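Local coordinates for protein telomerase reverse transcriptase (Candida tropicalis MYA-3404, PDB 6ZD1) that probably lengthens chromosome ends as the reverse transcriptase of telomerase, adding short DNA repeats copied from a template within the enzyme's own RNA, at residues K38-V41 with S42-S46; L93-L96 with D97-G100. One frame throughout, in Å; residues are numbered along the deposited sequence.

From the N terminus the chain first passes through helix 36-50, where contact 1 joins residues 38-41 to 42-46. It then continues to helix 79-93, and contact 2 follows at once in the connection to helix 104-117, where 93-96 meets 97-100. Contact 1 spans one turn of a regular helix and contact 2 a tight turn in a loop; neither closes a long loop, and neither encloses or crosses the other. The centres of contacts 1 and 2 are about 10 Å apart. Arg43 NH2 forms a salt bridge with Asp97 OD1 at 2.8 Å, and Ile44 CD1 packs on Leu94 CG at 3.7 Å. Helix 36-50 is thereby fastened to the loop between helices 79-93 and 104-117, with Tyr163 of helix 158-179 touching both contacts.

Contact 1. Residues K38-V41 with S42-S46; sequences KNVV and SRIIS
Val40 and Ile44 lie side by side on the buried face of one helix, CG1 of the valine 3.7 Å from CD1 of the isoleucine. One residue further on, Val41 and Ile45 repeat the pairing, CG1 to CD1 at 3.9 Å. Both isoleucines hold CG1 beside their own backbone N (chi1 -67° in each), which lays the longer branch back along the helix against the preceding turn. The more exposed side is polar instead. Arg43 bends at chi2 and chi3 and brings NH1 to OD1 of Asn39 at 2.8 Å; the bond lies in the plane of the amide carbonyl, but the amide and guanidinium planes are turned 61° apart. Next to it, Lys38 O is gripped twice, by the backbone N of Ser42 at 3.0 Å and by its OG at 2.6 Å, from opposite faces of the carbonyl plane. Ser42 thus folds its hydroxyl back onto its own helix. These i to i+4 links accompany the regular backbone bonds of helix 36-50. In the fold, helix 8-14 packs against Val41 and Ser42, helix 158-179 covers Val40 and Ile44 through Tyr163, and the loop after helix 79-93 receives Arg43.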
loop_
_atom_site.group_PDB
_atom_site.type_symbol
_atom_site.label_atom_id
_atom_site.label_comp_id
_atom_site.label_asym_id
_atom_site.label_seq_id
_atom_site.Cartn_x
_atom_site.Cartn_y
_atom_site.Cartn_z
ATOM N N LYS A 38 19.888 26.134 23.985
ATOM C CA LYS A 38 19.636 27.328 23.188
ATOM C C LYS A 38 20.881 27.753 22.424
ATOM O O LYS A 38 20.777 28.343 21.342
ATOM C CB LYS A 38 19.141 28.462 24.087
ATOM C CG LYS A 38 18.661 29.689 23.332
ATOM C CD LYS A 38 18.177 30.774 24.280
ATOM C CE LYS A 38 16.979 30.299 25.088
ATOM N NZ LYS A 38 16.488 31.343 26.031
ATOM N N ASN A 39 22.066 27.439 22.951
ATOM C CA ASN A 39 23.293 27.750 22.227
ATOM C C ASN A 39 23.402 26.921 20.955
ATOM O O ASN A 39 23.801 27.434 19.903
ATOM C CB ASN A 39 24.508 27.522 23.127
ATOM C CG ASN A 39 25.782 28.108 22.548
ATOM O OD1 ASN A 39 26.439 27.490 21.710
ATOM N ND2 ASN A 39 26.139 29.304 22.997
ATOM N N VAL A 40 23.015 25.645 21.022
ATOM C CA VAL A 40 23.089 24.793 19.842
ATOM C C VAL A 40 21.988 25.152 18.856
ATOM O O VAL A 40 22.238 25.293 17.654
ATOM C CB VAL A 40 23.019 23.310 20.247
ATOM C CG1 VAL A 40 23.011 22.417 19.010
ATOM C CG2 VAL A 40 24.181 22.957 21.159
ATOM N N VAL A 41 20.757 25.330 19.347
ATOM C CA VAL A 41 19.646 25.638 18.451
ATOM C C VAL A 41 19.904 26.949 17.722
ATOM O O VAL A 41 19.605 27.082 16.528
ATOM C CB VAL A 41 18.317 25.672 19.228
ATOM C CG1 VAL A 41 17.179 26.074 18.307
ATOM C CG2 VAL A 41 18.036 24.318 19.859
ATOM N N SER A 42 20.499 27.923 18.416
ATOM C CA SER A 42 20.794 29.198 17.774
ATOM C C SER A 42 21.832 29.028 16.676
ATOM O O SER A 42 21.692 29.599 15.589
ATOM C CB SER A 42 21.282 30.212 18.809
ATOM O OG SER A 42 20.327 30.394 19.838
ATOM N N ARG A 43 22.867 28.225 16.929
ATOM C CA ARG A 43 23.906 28.044 15.923
ATOM C C ARG A 43 23.410 27.225 14.739
ATOM O O ARG A 43 23.852 27.450 13.607
ATOM C CB ARG A 43 25.134 27.393 16.555
ATOM C CG ARG A 43 25.957 28.355 17.391
ATOM C CD ARG A 43 26.608 27.648 18.558
ATOM N NE ARG A 43 27.554 26.627 18.131
ATOM C CZ ARG A 43 27.867 25.561 18.857
ATOM N NH1 ARG A 43 27.297 25.375 20.039
ATOM N NH2 ARG A 43 28.744 24.681 18.398
ATOM N N ILE A 44 22.487 26.290 14.970
ATOM C CA ILE A 44 21.927 25.526 13.861
ATOM C C ILE A 44 21.035 26.416 13.008
ATOM O O ILE A 44 21.148 26.438 11.776
ATOM C CB ILE A 44 21.165 24.297 14.385
ATOM C CG1 ILE A 44 22.140 23.309 15.026
ATOM C CG2 ILE A 44 20.382 23.639 13.255
ATOM C CD1 ILE A 44 21.473 22.092 15.619
ATOM N N ILE A 45 20.151 27.183 13.651
ATOM C CA ILE A 45 19.273 28.087 12.915
ATOM C C ILE A 45 20.093 29.140 12.179
ATOM O O ILE A 45 19.764 29.530 11.053
ATOM C CB ILE A 45 18.240 28.718 13.867
ATOM C CG1 ILE A 45 17.277 27.647 14.378
ATOM C CG2 ILE A 45 17.460 29.822 13.172
ATOM C CD1 ILE A 45 16.160 28.193 15.244
ATOM N N SER A 46 21.186 29.600 12.792
ATOM C CA SER A 46 22.026 30.594 12.134
ATOM C C SER A 46 22.691 30.023 10.890
ATOM O O SER A 46 22.734 30.683 9.844
ATOM C CB SER A 46 23.084 31.126 13.103
ATOM O OG SER A 46 24.079 30.149 13.355
#

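Contact 2. Residues L93-L96 with D97-G100; sequences LLPL and DAWG
The indole of Trp99 turns back over Leu94, so that CD2 of the leucine sits over the centre of one ring face, 4.2 Å above the plane. Leu94 CB comes in closer to the pyrrole part of the ring, 3.4 Å from NE1. With CG of the tryptophan anti to its own carbonyl carbon (chi1 -57°), NE1 reaches back to Leu94 O and donates a hydrogen bond of 3.0 Å. The bond is bent, 141° at the hydrogen, and the donor stands above the carbonyl plane. Pro95 O approaches the same indole near its ring plane, 3.0 Å from CD1. Away from the ring, Ala98 directs its methyl toward the preceding residues, where CB lies 3.8 Å from both Leu94 CB and Pro95 CD. Asp97 crosses the proline, with OD1 3.3 Å from Pro95 CB. The turn connects helices 79-93 and 104-117, within the sequence range of the telomerase RNA-binding domain. The backbone of 97-99 is helical in its torsions but lacks the regular helix bonds: Pro95 O receives only weak ones across the segments, from the amides of Ala98 and Trp99. The indole N-H therefore adds a side-chain tie to a weakly bonded turn, while Lys105 makes a cation-pi contact with Trp99. Arg43 of helix 36-50, partner of the Asp97 carboxylate, probably offsets part of its charge.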
loop_
_atom_site.group_PDB
_atom_site.type_symbol
_atom_site.label_atom_id
_atom_site.label_comp_id
_atom_site.label_asym_id
_atom_site.label_seq_id
_atom_site.Cartn_x
_atom_site.Cartn_y
_atom_site.Cartn_z
ATOM N N LEU A 93 24.843 22.326 8.850
ATOM C CA LEU A 93 23.834 22.782 9.801
ATOM C C LEU A 93 24.253 22.515 11.240
ATOM O O LEU A 93 24.023 23.347 12.126
ATOM C CB LEU A 93 22.496 22.102 9.505
ATOM C CG LEU A 93 21.480 22.868 8.659
ATOM C CD1 LEU A 93 20.930 24.037 9.454
ATOM C CD2 LEU A 93 22.099 23.353 7.359
ATOM N N LEU A 94 24.868 21.364 11.495
ATOM C CA LEU A 94 25.178 20.948 12.853
ATOM C C LEU A 94 26.681 20.966 13.087
ATOM O O LEU A 94 27.415 20.197 12.445
ATOM C CB LEU A 94 24.611 19.559 13.131
ATOM C CG LEU A 94 23.160 19.490 13.619
ATOM C CD1 LEU A 94 22.177 20.032 12.586
ATOM C CD2 LEU A 94 22.808 18.062 14.003
ATOM N N PRO A 95 27.180 21.824 13.975
ATOM C CA PRO A 95 28.587 21.745 14.386
ATOM C C PRO A 95 28.879 20.428 15.094
ATOM O O PRO A 95 27.978 19.659 15.438
ATOM C CB PRO A 95 28.756 22.949 15.322
ATOM C CG PRO A 95 27.369 23.285 15.771
ATOM C CD PRO A 95 26.468 22.934 14.628
ATOM N N LEU A 96 30.173 20.169 15.315
ATOM C CA LEU A 96 30.596 18.858 15.807
ATOM C C LEU A 96 29.983 18.538 17.169
ATOM O O LEU A 96 29.616 17.387 17.435
ATOM C CB LEU A 96 32.122 18.782 15.880
ATOM C CG LEU A 96 32.686 17.412 16.274
ATOM C CD1 LEU A 96 32.480 16.390 15.162
ATOM C CD2 LEU A 96 34.152 17.509 16.654
ATOM N N ASP A 97 29.884 19.535 18.051
ATOM C CA ASP A 97 29.252 19.302 19.346
ATOM C C ASP A 97 27.758 19.028 19.209
ATOM O O ASP A 97 27.188 18.302 20.030
ATOM C CB ASP A 97 29.498 20.489 20.280
ATOM C CG ASP A 97 29.031 21.804 19.690
ATOM O OD1 ASP A 97 28.915 21.894 18.450
ATOM O OD2 ASP A 97 28.785 22.752 20.468
ATOM N N ALA A 98 27.111 19.583 18.177
ATOM C CA ALA A 98 25.685 19.332 17.980
ATOM C C ALA A 98 25.406 17.856 17.723
ATOM O O ALA A 98 24.310 17.371 18.027
ATOM C CB ALA A 98 25.147 20.185 16.831
ATOM N N TRP A 99 26.373 17.133 17.150
ATOM C CA TRP A 99 26.288 15.684 17.001
ATOM C C TRP A 99 26.613 14.939 18.291
ATOM O O TRP A 99 26.375 13.728 18.364
ATOM C CB TRP A 99 27.229 15.202 15.893
ATOM C CG TRP A 99 26.985 15.833 14.552
ATOM C CD1 TRP A 99 27.481 17.023 14.107
ATOM C CD2 TRP A 99 26.199 15.300 13.476
ATOM N NE1 TRP A 99 27.049 17.269 12.826
ATOM C CE2 TRP A 99 26.260 16.226 12.416
ATOM C CE3 TRP A 99 25.446 14.131 13.308
ATOM C CZ2 TRP A 99 25.600 16.022 11.203
ATOM C CZ3 TRP A 99 24.790 13.930 12.101
ATOM C CH2 TRP A 99 24.873 14.870 11.066
ATOM N N GLY A 100 27.181 15.618 19.283
ATOM C CA GLY A 100 27.504 14.994 20.554
ATOM C C GLY A 100 28.648 14.005 20.490
ATOM O O GLY A 100 28.552 12.916 21.069
#